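Local coordinates for colicin B (PDB 1RH1), which forms channels in the cytoplasmic membrane of Escherichia coli and closely related bacteria, depolarising it and dissipating cellular energy, at residues T179-A183 against V286-D290; A102-L106 against A121-F125. All coordinates share one frame; numbering follows the deposited sequence.

Contact 1 (T179-A183 against V286-D290)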
# COMPACT_ATOMS: atom_id res chain seq x y z
N THR A 179 22.55 4.17 0.79
CA THR A 179 22.93 5.34 1.59
C THR A 179 21.64 6.02 2.09
O THR A 179 20.72 6.26 1.30
CB THR A 179 23.83 6.34 0.76
OG1 THR A 179 23.18 7.62 0.75
CG2 THR A 179 24.09 5.89 -0.67
N GLN A 180 21.56 6.34 3.40
CA GLN A 180 20.36 6.93 4.00
C GLN A 180 20.30 8.44 3.82
O GLN A 180 21.25 9.18 4.09
CB GLN A 180 20.31 6.57 5.49
CG GLN A 180 19.26 7.19 6.40
CD GLN A 180 19.57 6.94 7.87
OE1 GLN A 180 18.91 6.17 8.53
NE2 GLN A 180 20.59 7.53 8.46
N TYR A 181 19.13 8.88 3.34
CA TYR A 181 18.81 10.28 3.12
C TYR A 181 17.78 10.83 4.09
O TYR A 181 17.13 10.05 4.77
CB TYR A 181 18.28 10.41 1.72
CG TYR A 181 19.39 10.30 0.72
CD1 TYR A 181 19.85 9.07 0.28
CD2 TYR A 181 19.95 11.48 0.24
CE1 TYR A 181 20.88 9.01 -0.64
CE2 TYR A 181 20.98 11.43 -0.69
CZ TYR A 181 21.43 10.19 -1.12
OH TYR A 181 22.46 10.16 -2.03
N MET A 182 17.63 12.15 4.25
CA MET A 182 16.50 12.70 4.97
C MET A 182 15.70 13.51 3.97
O MET A 182 16.25 14.36 3.28
CB MET A 182 16.97 13.56 6.12
CG MET A 182 17.53 12.66 7.21
SD MET A 182 16.84 13.02 8.82
CE MET A 182 15.15 12.72 8.43
N ALA A 183 14.40 13.20 3.87
CA ALA A 183 13.52 13.74 2.84
C ALA A 183 12.21 14.32 3.30
O ALA A 183 11.82 14.11 4.44
CB ALA A 183 13.15 12.69 1.86
N VAL A 286 15.07 10.94 13.82
CA VAL A 286 15.68 9.85 13.07
C VAL A 286 16.95 9.24 13.65
O VAL A 286 17.77 9.91 14.25
CB VAL A 286 15.92 10.39 11.63
CG1 VAL A 286 16.73 9.48 10.74
CG2 VAL A 286 14.54 10.55 11.01
N GLU A 287 17.14 7.96 13.39
CA GLU A 287 18.30 7.19 13.77
C GLU A 287 19.30 7.00 12.61
O GLU A 287 18.99 6.32 11.62
CB GLU A 287 17.79 5.86 14.26
CG GLU A 287 18.85 4.89 14.73
CD GLU A 287 18.23 3.57 15.14
OE1 GLU A 287 18.47 3.15 16.27
OE2 GLU A 287 17.51 2.98 14.33
N ILE A 288 20.50 7.60 12.71
CA ILE A 288 21.59 7.50 11.73
C ILE A 288 22.01 6.02 11.74
O ILE A 288 22.51 5.54 12.76
CB ILE A 288 22.85 8.38 12.12
CG1 ILE A 288 22.57 9.29 13.30
CG2 ILE A 288 23.26 9.25 10.96
CD1 ILE A 288 22.58 8.56 14.69
N LEU A 289 21.75 5.25 10.65
CA LEU A 289 22.09 3.83 10.51
C LEU A 289 23.55 3.63 10.09
O LEU A 289 24.11 4.40 9.31
CB LEU A 289 21.14 3.20 9.46
CG LEU A 289 19.91 2.33 9.80
CD1 LEU A 289 18.87 3.01 10.65
CD2 LEU A 289 19.19 2.05 8.51
N ASP A 290 24.19 2.58 10.63
CA ASP A 290 25.59 2.26 10.34
C ASP A 290 25.78 1.39 9.11
O ASP A 290 24.83 0.76 8.66
CB ASP A 290 26.25 1.55 11.55
CG ASP A 290 25.57 0.32 12.15
OD1 ASP A 290 24.35 0.34 12.35
OD2 ASP A 290 26.28 -0.64 12.46
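Gln180 and Met182, on strand 179-186, meet the chain where it leaves strand 281-286 and runs through a short loop into the long helix 291-340. The touching parts run nearly antiparallel, 165° apart end to end, yet the facing backbones are far too distant for strand pairing: the CA atoms of Gln180 and Leu289 are 7.4 Å apart, and those of Met182 and Val286 8.6 Å. Side chains therefore bridge the gap, burying 232 Å² in all.

Gln180 covers most of the distance on the side of strand 179-186. Its CG stands anti to the backbone N (chi1 173°) and the chain stays extended at chi2, which carries the amide group straight to the backbone of Glu287, Ile288 and Leu289, where it lies beside the passing chain.

The second meeting is apolar and tip to tip. Met182 CE lies 3.4 Å from Val286 CG2, and Met182 SD lies 4.0 Å from Val286 CB. The methionine chain bends at chi2 and chi3, turning its methyl group toward the valine.

On the loop's other side, Glu287 points away from strand 179-186, and its OE2 is hydrogen-bonded to Ser24 OG in the TonB box. Leu294 and Arg297 of helix 291-340 also touch Gln180. The arrangement is that of an inner strand of an antiparallel sheet whose side chains pack against a connecting loop, here the one that leads into helix 291-340, the long helix running on into the pore-forming domain.

Contact 2 (A102-L106 against A121-F125)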
# COMPACT_ATOMS: atom_id res chain seq x y z
N ALA A 102 13.52 21.56 -1.00
CA ALA A 102 13.02 20.23 -1.29
C ALA A 102 11.50 20.22 -1.45
O ALA A 102 10.95 19.41 -2.18
CB ALA A 102 13.36 19.28 -0.17
N ARG A 103 10.79 21.13 -0.77
CA ARG A 103 9.35 21.19 -0.82
C ARG A 103 8.95 21.72 -2.16
O ARG A 103 8.01 21.21 -2.77
CB ARG A 103 8.87 22.08 0.26
CG ARG A 103 7.36 22.21 0.35
CD ARG A 103 6.95 22.76 1.72
NE ARG A 103 7.83 23.81 2.21
CZ ARG A 103 8.40 23.77 3.43
NH1 ARG A 103 8.22 22.76 4.30
NH2 ARG A 103 9.20 24.77 3.76
N THR A 104 9.70 22.72 -2.65
CA THR A 104 9.44 23.29 -3.96
C THR A 104 9.56 22.23 -5.03
O THR A 104 8.69 22.18 -5.88
CB THR A 104 10.40 24.40 -4.25
OG1 THR A 104 10.15 25.41 -3.30
CG2 THR A 104 10.22 24.97 -5.61
N VAL A 105 10.57 21.35 -5.01
CA VAL A 105 10.68 20.27 -5.98
C VAL A 105 9.55 19.27 -5.78
O VAL A 105 9.01 18.76 -6.76
CB VAL A 105 12.04 19.60 -5.83
CG1 VAL A 105 12.19 18.38 -6.70
CG2 VAL A 105 13.08 20.62 -6.24
N LEU A 106 9.14 18.99 -4.52
CA LEU A 106 8.06 18.05 -4.27
C LEU A 106 6.78 18.59 -4.86
O LEU A 106 6.20 17.88 -5.67
CB LEU A 106 7.80 17.84 -2.83
CG LEU A 106 7.53 16.46 -2.33
CD1 LEU A 106 6.71 16.64 -1.10
CD2 LEU A 106 6.75 15.60 -3.27
N ALA A 121 5.33 10.78 -2.29
CA ALA A 121 6.43 11.17 -3.16
C ALA A 121 7.47 11.83 -2.28
O ALA A 121 7.14 12.43 -1.25
CB ALA A 121 5.95 12.16 -4.19
N ALA A 122 8.75 11.75 -2.64
CA ALA A 122 9.78 12.26 -1.77
C ALA A 122 10.85 13.03 -2.49
O ALA A 122 11.16 12.73 -3.63
CB ALA A 122 10.45 11.12 -1.05
N VAL A 123 11.38 14.04 -1.81
CA VAL A 123 12.54 14.76 -2.27
C VAL A 123 13.52 14.99 -1.11
O VAL A 123 13.16 15.55 -0.08
CB VAL A 123 12.10 16.11 -2.89
CG1 VAL A 123 13.34 16.81 -3.43
CG2 VAL A 123 11.15 15.95 -4.08
N SER A 124 14.79 14.57 -1.19
CA SER A 124 15.77 14.75 -0.12
C SER A 124 16.20 16.18 0.21
O SER A 124 16.34 16.97 -0.72
CB SER A 124 17.04 13.95 -0.44
OG SER A 124 17.64 14.41 -1.64
N PHE A 125 16.44 16.51 1.49
CA PHE A 125 16.99 17.80 1.84
C PHE A 125 18.36 17.72 2.58
O PHE A 125 19.11 18.70 2.70
CB PHE A 125 15.91 18.56 2.65
CG PHE A 125 15.43 18.03 3.99
CD1 PHE A 125 16.11 18.39 5.16
CD2 PHE A 125 14.33 17.19 4.05
CE1 PHE A 125 15.68 17.89 6.38
CE2 PHE A 125 13.92 16.70 5.28
CZ PHE A 125 14.60 17.05 6.43
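Val123 of strand 121-128 lies against helix 99-110, touching Ala102, Val105 and Leu106. The axes of the short segments 102-106 and 121-124 approach to 7.7 Å and run at 148°, closer to antiparallel than to perpendicular.

The segments bury 293 Å² between them, and one group of contacts is apolar, side chain to side chain. The two valine side chains are set roughly perpendicular, with Val105 CG1 3.7 Å from Val123 CG2. Leu106 and Val123 instead run alongside each other, pointing opposite ways; beyond that overlap, Leu106 CD2 reaches Ala121 CB at 3.6 Å. At the other end of the strand segment, Ala102 CB meets Phe125 CB at 3.9 Å, while the phenylalanine ring leads away from the helix toward Leu171 and Ile69.

Contacts of side chains with backbone form the second group. Val123 CB sits 3.6 Å from Ala102 O, a carbonyl already engaged by Leu106 N in the helical hydrogen bond of 3.0 Å. With CG1 anti to its backbone N (chi1 -177°), Val123 rests CG1 near that same carbonyl and CG2 beside Leu106 N.

Polar bonding between the segments is absent. Ser124 points away from the helix, and its OG bonds Gly252 O instead. With Ala102 O bonded within the helix and the Val123 backbone bonded to Ile184 in the sheet, the chemistry implies that van der Waals contact and burial of methyl groups, without directional bonds, hold the helix on this sheet face.

From the N terminus, helix 99-110 comes first, and contact 2 soon closes a short loop when the chain returns as strand 121-128. Contact 1 opens later, at strand 179-186, and closes only after the long excursion to residues 286-290. The two are thus in series, neither nesting nor crossing. They join in space because strands 121-128 and 179-186 are antiparallel neighbours: Met182 O lies 2.8 Å from Phe125 N, a probable hydrogen bond. The contact centres are about 16 Å apart. This shared sheet connects the helix of contact 2 to the loop of contact 1, which carries the chain from strand 281-286 into helix 291-340.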